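Local coordinates for protein CutA1 (Shewanella, PDB 3AHP) that probably takes part in tolerance to divalent metal ions, as a trimeric member of the CutA1 family, at residues 2-14 against 79-92. Residues are numbered along the deposited sequence; the frame is centred on the assembly and turned at random.
Sequences YKPEQLLIFTTCP and HPYEVPEFIATPII
I91 lies over the backbone of Q6, L7 and L8. Its CG1 branch is anti to its own carbonyl carbon (chi1 -73°). With the chain extended beyond CG1, this takes CD1 to the backbone of L7, 3.6 Å from L7 O. I91 CG1 also meets L8 CB at 4.2 Å. Further along, F10 sits opposite I87. F10 CB packs on I87 CD1 at 3.8 Å. The F10 ring turns an edge to T89, with CE1 3.9 Å from T89 OG1.

Strands 6-13 and 86-91 run antiparallel. F10 with I87 and L8 with T89 are hydrogen-bonded pairs. The bond from T89 N to L8 O is nearly straight, at 173°. This is the pairing of the first and last strands in the ferredoxin-like fold of GlnB-like proteins. Strand 50-64 flanks the other edge of strand 6-13. The face with L8, F10, T89 and I91 meets both neighbouring subunits: F10 packs on L8 of the second subunit, and I91 on I87 of the third. The face with I9, A88 and F86 lies under helix 68-78. There I9 CG2 makes a CH-pi contact over the F86 ring, 4.0 Å from its centroid.

P14 closes the far end of the contact. Its CG touches Y81 CZ at 3.7 Å and P80 CG at 3.9 Å. P14 and Y81 run alongside each other with their ends pointing opposite ways. The H79 ring fills the space beside P14, with P84 over one face. Trimmed to an alanine, H79 would lose its ring, and a gap is likely to open between P14 and P84.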
ATOM      1  N   TYR B   2      13.346   9.553   8.904  1.00 67.36           N
ATOM      2  CA  TYR B   2      11.955   9.760   9.406  1.00 67.86           C
ATOM      3  C   TYR B   2      11.822   9.249  10.840  1.00 67.10           C
ATOM      4  O   TYR B   2      12.414   8.227  11.194  1.00 67.68           O
ATOM      5  CB  TYR B   2      10.942   9.042   8.501  1.00 68.22           C
ATOM      6  CG  TYR B   2      10.692   9.729   7.171  1.00 69.44           C
ATOM      7  CD1 TYR B   2      11.026   9.105   5.963  1.00 69.34           C
ATOM      8  CD2 TYR B   2      10.135  11.010   7.121  1.00 72.14           C
ATOM      9  CE1 TYR B   2      10.820   9.743   4.739  1.00 69.29           C
ATOM     10  CE2 TYR B   2       9.925  11.661   5.902  1.00 72.31           C
ATOM     11  CZ  TYR B   2      10.267  11.019   4.721  1.00 70.36           C
ATOM     12  OH  TYR B   2      10.055  11.656   3.531  1.00 67.40           O
ATOM     13  N   LYS B   3      11.044   9.961  11.659  1.00 65.30           N
ATOM     14  CA  LYS B   3      10.479   9.381  12.886  1.00 62.46           C
ATOM     15  C   LYS B   3       9.019   9.814  13.133  1.00 58.70           C
ATOM     16  O   LYS B   3       8.751  10.646  13.999  1.00 58.51           O
ATOM     17  CB  LYS B   3      11.365   9.705  14.098  1.00 63.67           C
ATOM     18  CG  LYS B   3      11.034   8.900  15.361  1.00 67.38           C
ATOM     19  CD  LYS B   3      11.584   7.469  15.307  1.00 70.73           C
ATOM     20  CE  LYS B   3      11.902   6.940  16.715  1.00 71.41           C
ATOM     21  NZ  LYS B   3      12.655   5.651  16.688  1.00 67.26           N
ATOM     22  N   PRO B   4       8.069   9.211  12.394  1.00 54.51           N
ATOM     23  CA  PRO B   4       6.644   9.580  12.391  1.00 51.77           C
ATOM     24  C   PRO B   4       5.867   9.249  13.686  1.00 48.85           C
ATOM     25  O   PRO B   4       6.286   8.380  14.447  1.00 46.70           O
ATOM     26  CB  PRO B   4       6.088   8.769  11.217  1.00 52.36           C
ATOM     27  CG  PRO B   4       7.034   7.616  11.064  1.00 51.87           C
ATOM     28  CD  PRO B   4       8.372   8.136  11.433  1.00 52.99           C
ATOM     29  N   GLU B   5       4.754   9.953  13.926  1.00 46.87           N
ATOM     30  CA  GLU B   5       3.835   9.640  15.036  1.00 45.26           C
ATOM     31  C   GLU B   5       3.214   8.287  14.779  1.00 42.54           C
ATOM     32  O   GLU B   5       2.921   7.528  15.707  1.00 42.72           O
ATOM     33  CB  GLU B   5       2.670  10.642  15.114  1.00 47.15           C
ATOM     34  CG  GLU B   5       3.026  12.093  15.369  1.00 53.61           C
ATOM     35  CD  GLU B   5       3.765  12.271  16.671  1.00 62.01           C
ATOM     36  OE1 GLU B   5       4.641  11.430  16.966  1.00 63.63           O
ATOM     37  OE2 GLU B   5       3.491  13.258  17.384  1.00 64.38           O
ATOM     38  N   GLN B   6       2.891   8.055  13.511  1.00 38.64           N
ATOM     39  CA  GLN B   6       2.027   6.963  13.138  1.00 34.77           C
ATOM     40  C   GLN B   6       2.595   6.158  11.991  1.00 32.60           C
ATOM     41  O   GLN B   6       3.342   6.696  11.161  1.00 32.15           O
ATOM     42  CB  GLN B   6       0.648   7.488  12.789  1.00 35.23           C
ATOM     43  CG  GLN B   6      -0.060   8.101  13.974  1.00 35.32           C
ATOM     44  CD  GLN B   6      -0.887   9.291  13.592  1.00 33.97           C
ATOM     45  OE1 GLN B   6      -0.480  10.103  12.764  1.00 34.24           O
ATOM     46  NE2 GLN B   6      -2.077   9.382  14.161  1.00 35.33           N
ATOM     47  N   LEU B   7       2.274   4.860  11.975  1.00 28.66           N
ATOM     48  CA  LEU B   7       2.729   3.970  10.920  1.00 24.84           C
ATOM     49  C   LEU B   7       1.596   3.376  10.113  1.00 23.09           C
ATOM     50  O   LEU B   7       0.505   3.166  10.613  1.00 21.72           O
ATOM     51  CB  LEU B   7       3.578   2.840  11.482  1.00 25.12           C
ATOM     52  CG  LEU B   7       4.757   3.204  12.375  1.00 24.22           C
ATOM     53  CD1 LEU B   7       5.126   2.013  13.243  1.00 14.35           C
ATOM     54  CD2 LEU B   7       5.945   3.706  11.551  1.00 22.42           C
ATOM     55  N   LEU B   8       1.898   3.066   8.859  1.00 23.23           N
ATOM     56  CA  LEU B   8       1.165   2.070   8.096  1.00 21.98           C
ATOM     57  C   LEU B   8       1.971   0.779   7.998  1.00 20.28           C
ATOM     58  O   LEU B   8       3.083   0.771   7.495  1.00 19.95           O
ATOM     59  CB  LEU B   8       0.867   2.621   6.704  1.00 23.42           C
ATOM     60  CG  LEU B   8      -0.050   1.836   5.773  1.00 22.80           C
ATOM     61  CD1 LEU B   8      -1.373   1.605   6.435  1.00 21.67           C
ATOM     62  CD2 LEU B   8      -0.197   2.559   4.428  1.00 22.44           C
ATOM     63  N   ILE B   9       1.404  -0.305   8.514  1.00 20.64           N
ATOM     64  CA  ILE B   9       2.052  -1.617   8.509  1.00 19.68           C
ATOM     65  C   ILE B   9       1.417  -2.531   7.476  1.00 19.22           C
ATOM     66  O   ILE B   9       0.187  -2.617   7.384  1.00 17.14           O
ATOM     67  CB  ILE B   9       1.950  -2.295   9.881  1.00 19.31           C
ATOM     68  CG1 ILE B   9       2.760  -1.506  10.906  1.00 21.15           C
ATOM     69  CG2 ILE B   9       2.432  -3.755   9.800  1.00 19.14           C
ATOM     70  CD1 ILE B   9       2.718  -2.097  12.309  1.00 25.70           C
ATOM     71  N   PHE B  10       2.256  -3.194   6.686  1.00 19.16           N
ATOM     72  CA  PHE B  10       1.771  -4.197   5.737  1.00 19.65           C
ATOM     73  C   PHE B  10       2.174  -5.558   6.233  1.00 19.83           C
ATOM     74  O   PHE B  10       3.311  -5.762   6.658  1.00 20.81           O
ATOM     75  CB  PHE B  10       2.357  -3.990   4.334  1.00 19.30           C
ATOM     76  CG  PHE B  10       1.944  -2.718   3.686  1.00 17.85           C
ATOM     77  CD1 PHE B  10       2.652  -1.544   3.917  1.00 20.57           C
ATOM     78  CD2 PHE B  10       0.844  -2.682   2.849  1.00 15.69           C
ATOM     79  CE1 PHE B  10       2.245  -0.336   3.323  1.00 19.87           C
ATOM     80  CE2 PHE B  10       0.447  -1.500   2.247  1.00 14.07           C
ATOM     81  CZ  PHE B  10       1.141  -0.319   2.496  1.00 13.91           C
ATOM     82  N   THR B  11       1.268  -6.510   6.103  1.00 20.67           N
ATOM     83  CA  THR B  11       1.568  -7.884   6.466  1.00 22.30           C
ATOM     84  C   THR B  11       0.594  -8.811   5.764  1.00 21.65           C
ATOM     85  O   THR B  11      -0.212  -8.379   4.978  1.00 23.58           O
ATOM     86  CB  THR B  11       1.535  -8.096   7.999  1.00 21.69           C
ATOM     87  OG1 THR B  11       2.001  -9.410   8.304  1.00 26.34           O
ATOM     88  CG2 THR B  11       0.142  -7.934   8.544  1.00 20.01           C
ATOM     89  N   THR B  12       0.652 -10.087   6.073  1.00 23.71           N
ATOM     90  CA  THR B  12       0.090 -11.092   5.196  1.00 23.85           C
ATOM     91  C   THR B  12      -0.241 -12.286   6.065  1.00 23.43           C
ATOM     92  O   THR B  12       0.464 -12.541   7.016  1.00 24.62           O
ATOM     93  CB  THR B  12       1.137 -11.486   4.135  1.00 24.47           C
ATOM     94  OG1 THR B  12       0.634 -11.217   2.820  1.00 23.11           O
ATOM     95  CG2 THR B  12       1.538 -12.931   4.284  1.00 24.94           C
ATOM     96  N   CYS B  13      -1.371 -12.937   5.823  1.00 24.63           N
ATOM     97  CA  CYS B  13      -1.701 -14.173   6.517  1.00 25.95           C
ATOM     98  C   CYS B  13      -2.013 -15.270   5.523  1.00 26.29           C
ATOM     99  O   CYS B  13      -2.472 -14.975   4.430  1.00 27.28           O
ATOM    100  CB  CYS B  13      -2.897 -13.961   7.437  1.00 27.61           C
ATOM    101  SG  CYS B  13      -2.522 -13.045   8.938  1.00 30.63           S
ATOM    102  N   PRO B  14      -1.810 -16.546   5.912  1.00 28.07           N
ATOM    103  CA  PRO B  14      -1.999 -17.672   4.985  1.00 28.95           C
ATOM    104  C   PRO B  14      -3.442 -17.880   4.569  1.00 30.41           C
ATOM    105  O   PRO B  14      -3.688 -18.456   3.521  1.00 33.16           O
ATOM    106  CB  PRO B  14      -1.508 -18.871   5.786  1.00 27.31           C
ATOM    107  CG  PRO B  14      -0.525 -18.298   6.728  1.00 26.58           C
ATOM    108  CD  PRO B  14      -1.141 -16.990   7.145  1.00 28.06           C
ATOM    109  N   HIS B  79       0.946 -15.399  14.187  1.00 22.24           N
ATOM    110  CA  HIS B  79       1.171 -15.899  12.846  1.00 23.23           C
ATOM    111  C   HIS B  79       1.779 -17.300  12.881  1.00 24.31           C
ATOM    112  O   HIS B  79       2.624 -17.593  13.731  1.00 23.24           O
ATOM    113  CB  HIS B  79       2.106 -14.943  12.107  1.00 23.39           C
ATOM    114  CG  HIS B  79       2.083 -15.099  10.619  1.00 27.01           C
ATOM    115  ND1 HIS B  79       1.426 -14.215   9.788  1.00 26.57           N
ATOM    116  CD2 HIS B  79       2.655 -16.022   9.811  1.00 24.31           C
ATOM    117  CE1 HIS B  79       1.609 -14.578   8.533  1.00 20.36           C
ATOM    118  NE2 HIS B  79       2.351 -15.669   8.520  1.00 24.17           N
ATOM    119  N   PRO B  80       1.397 -18.153  11.914  1.00 25.02           N
ATOM    120  CA  PRO B  80       1.882 -19.531  11.972  1.00 24.52           C
ATOM    121  C   PRO B  80       3.314 -19.702  11.492  1.00 26.04           C
ATOM    122  O   PRO B  80       3.960 -20.668  11.897  1.00 26.69           O
ATOM    123  CB  PRO B  80       0.917 -20.320  11.074  1.00 23.71           C
ATOM    124  CG  PRO B  80       0.044 -19.341  10.407  1.00 25.28           C
ATOM    125  CD  PRO B  80       0.177 -18.005  11.101  1.00 25.55           C
ATOM    126  N   TYR B  81       3.806 -18.793  10.642  1.00 25.96           N
ATOM    127  CA  TYR B  81       5.188 -18.861  10.161  1.00 25.37           C
ATOM    128  C   TYR B  81       6.172 -18.173  11.120  1.00 25.46           C
ATOM    129  O   TYR B  81       5.856 -17.150  11.709  1.00 25.76           O
ATOM    130  CB  TYR B  81       5.354 -18.211   8.799  1.00 25.21           C
ATOM    131  CG  TYR B  81       4.418 -18.641   7.709  1.00 27.61           C
ATOM    132  CD1 TYR B  81       4.125 -17.763   6.670  1.00 26.99           C
ATOM    133  CD2 TYR B  81       3.911 -19.935   7.646  1.00 31.27           C
ATOM    134  CE1 TYR B  81       3.297 -18.115   5.648  1.00 30.80           C
ATOM    135  CE2 TYR B  81       3.081 -20.321   6.593  1.00 33.58           C
ATOM    136  CZ  TYR B  81       2.784 -19.395   5.592  1.00 38.15           C
ATOM    137  OH  TYR B  81       1.932 -19.701   4.545  1.00 41.91           O
ATOM    138  N   GLU B  82       7.388 -18.707  11.203  1.00 24.86           N
ATOM    139  CA  GLU B  82       8.424 -18.161  12.061  1.00 24.87           C
ATOM    140  C   GLU B  82       8.748 -16.734  11.668  1.00 24.77           C
ATOM    141  O   GLU B  82       9.081 -15.923  12.516  1.00 25.30           O
ATOM    142  CB  GLU B  82       9.695 -18.996  11.949  1.00 24.86           C
ATOM    143  CG  GLU B  82       9.888 -20.006  13.044  1.00 30.40           C
ATOM    144  CD  GLU B  82      11.146 -20.854  12.836  1.00 37.59           C
ATOM    145  OE1 GLU B  82      11.079 -22.079  13.084  1.00 35.03           O
ATOM    146  OE2 GLU B  82      12.195 -20.295  12.446  1.00 33.12           O
ATOM    147  N   VAL B  83       8.733 -16.465  10.364  1.00 25.03           N
ATOM    148  CA  VAL B  83       9.185 -15.196   9.803  1.00 23.53           C
ATOM    149  C   VAL B  83       8.116 -14.616   8.864  1.00 22.60           C
ATOM    150  O   VAL B  83       8.257 -14.676   7.656  1.00 21.62           O
ATOM    151  CB  VAL B  83      10.492 -15.402   9.029  1.00 24.41           C
ATOM    152  CG1 VAL B  83      11.042 -14.075   8.495  1.00 25.02           C
ATOM    153  CG2 VAL B  83      11.502 -16.126   9.883  1.00 22.68           C
ATOM    154  N   PRO B  84       7.010 -14.100   9.429  1.00 23.38           N
ATOM    155  CA  PRO B  84       5.942 -13.529   8.609  1.00 22.70           C
ATOM    156  C   PRO B  84       6.395 -12.268   7.879  1.00 22.32           C
ATOM    157  O   PRO B  84       7.278 -11.557   8.356  1.00 23.05           O
ATOM    158  CB  PRO B  84       4.865 -13.164   9.640  1.00 23.25           C
ATOM    159  CG  PRO B  84       5.338 -13.718  10.953  1.00 22.36           C
ATOM    160  CD  PRO B  84       6.803 -13.813  10.860  1.00 21.88           C
ATOM    161  N   GLU B  85       5.800 -11.983   6.728  1.00 21.88           N
ATOM    162  CA  GLU B  85       5.967 -10.655   6.138  1.00 19.95           C
ATOM    163  C   GLU B  85       5.373  -9.617   7.090  1.00 19.12           C
ATOM    164  O   GLU B  85       4.239  -9.761   7.560  1.00 17.08           O
ATOM    165  CB  GLU B  85       5.289 -10.586   4.774  1.00 19.66           C
ATOM    166  CG  GLU B  85       5.131  -9.206   4.217  1.00 18.47           C
ATOM    167  CD  GLU B  85       4.503  -9.211   2.837  1.00 21.29           C
ATOM    168  OE1 GLU B  85       4.207 -10.310   2.315  1.00 17.54           O
ATOM    169  OE2 GLU B  85       4.271  -8.111   2.292  1.00 21.93           O
ATOM    170  N   PHE B  86       6.156  -8.594   7.403  1.00 17.25           N
ATOM    171  CA  PHE B  86       5.706  -7.583   8.342  1.00 17.22           C
ATOM    172  C   PHE B  86       6.569  -6.355   8.201  1.00 18.69           C
ATOM    173  O   PHE B  86       7.698  -6.336   8.688  1.00 18.27           O
ATOM    174  CB  PHE B  86       5.790  -8.119   9.767  1.00 17.30           C
ATOM    175  CG  PHE B  86       5.057  -7.300  10.777  1.00 14.69           C
ATOM    176  CD1 PHE B  86       3.687  -7.508  11.005  1.00 14.71           C
ATOM    177  CD2 PHE B  86       5.746  -6.375  11.565  1.00 12.26           C
ATOM    178  CE1 PHE B  86       2.999  -6.786  12.018  1.00 16.62           C
ATOM    179  CE2 PHE B  86       5.091  -5.667  12.591  1.00 16.80           C
ATOM    180  CZ  PHE B  86       3.706  -5.878  12.828  1.00 16.27           C
ATOM    181  N   ILE B  87       6.064  -5.354   7.478  1.00 20.29           N
ATOM    182  CA  ILE B  87       6.813  -4.135   7.281  1.00 20.47           C
ATOM    183  C   ILE B  87       6.003  -2.879   7.584  1.00 22.27           C
ATOM    184  O   ILE B  87       4.774  -2.835   7.418  1.00 22.70           O
ATOM    185  CB  ILE B  87       7.438  -4.038   5.880  1.00 21.50           C
ATOM    186  CG1 ILE B  87       6.403  -3.591   4.855  1.00 22.20           C
ATOM    187  CG2 ILE B  87       8.096  -5.350   5.468  1.00 20.31           C
ATOM    188  CD1 ILE B  87       6.034  -4.667   3.871  1.00 30.52           C
ATOM    189  N   ALA B  88       6.719  -1.859   8.039  1.00 22.71           N
ATOM    190  CA  ALA B  88       6.138  -0.575   8.338  1.00 23.84           C
ATOM    191  C   ALA B  88       6.614   0.457   7.332  1.00 23.61           C
ATOM    192  O   ALA B  88       7.806   0.536   7.046  1.00 22.07           O
ATOM    193  CB  ALA B  88       6.525  -0.140   9.764  1.00 24.01           C
ATOM    194  N   THR B  89       5.684   1.304   6.891  1.00 23.71           N
ATOM    195  CA  THR B  89       6.004   2.546   6.195  1.00 24.67           C
ATOM    196  C   THR B  89       5.467   3.758   6.965  1.00 25.02           C
ATOM    197  O   THR B  89       4.496   3.640   7.707  1.00 26.31           O
ATOM    198  CB  THR B  89       5.426   2.534   4.777  1.00 25.17           C
ATOM    199  OG1 THR B  89       4.011   2.735   4.837  1.00 25.19           O
ATOM    200  CG2 THR B  89       5.705   1.186   4.103  1.00 25.32           C
ATOM    201  N   PRO B  90       6.099   4.933   6.807  1.00 25.03           N
ATOM    202  CA  PRO B  90       5.724   6.084   7.628  1.00 24.62           C
ATOM    203  C   PRO B  90       4.499   6.812   7.080  1.00 25.79           C
ATOM    204  O   PRO B  90       4.390   7.022   5.866  1.00 24.46           O
ATOM    205  CB  PRO B  90       6.946   6.984   7.517  1.00 25.65           C
ATOM    206  CG  PRO B  90       7.454   6.707   6.131  1.00 24.79           C
ATOM    207  CD  PRO B  90       7.212   5.246   5.893  1.00 24.36           C
ATOM    208  N   ILE B  91       3.558   7.139   7.961  1.00 26.22           N
ATOM    209  CA  ILE B  91       2.507   8.083   7.625  1.00 26.48           C
ATOM    210  C   ILE B  91       3.015   9.487   7.911  1.00 26.87           C
ATOM    211  O   ILE B  91       3.349   9.794   9.046  1.00 27.12           O
ATOM    212  CB  ILE B  91       1.249   7.847   8.462  1.00 26.27           C
ATOM    213  CG1 ILE B  91       0.519   6.587   7.998  1.00 26.11           C
ATOM    214  CG2 ILE B  91       0.331   9.053   8.364  1.00 28.19           C
ATOM    215  CD1 ILE B  91      -0.593   6.136   8.931  1.00 22.03           C
ATOM    216  N   ILE B  92       3.099  10.334   6.890  1.00 28.11           N
ATOM    217  CA  ILE B  92       3.545  11.707   7.109  1.00 29.00           C
ATOM    218  C   ILE B  92       2.424  12.737   6.991  1.00 28.86           C
ATOM    219  O   ILE B  92       2.675  13.936   7.039  1.00 30.21           O
ATOM    220  CB  ILE B  92       4.730  12.103   6.200  1.00 28.81           C
ATOM    221  CG1 ILE B  92       4.270  12.235   4.748  1.00 31.47           C
ATOM    222  CG2 ILE B  92       5.874  11.109   6.338  1.00 29.04           C
ATOM    223  CD1 ILE B  92       5.379  12.073   3.723  1.00 31.79           C
TER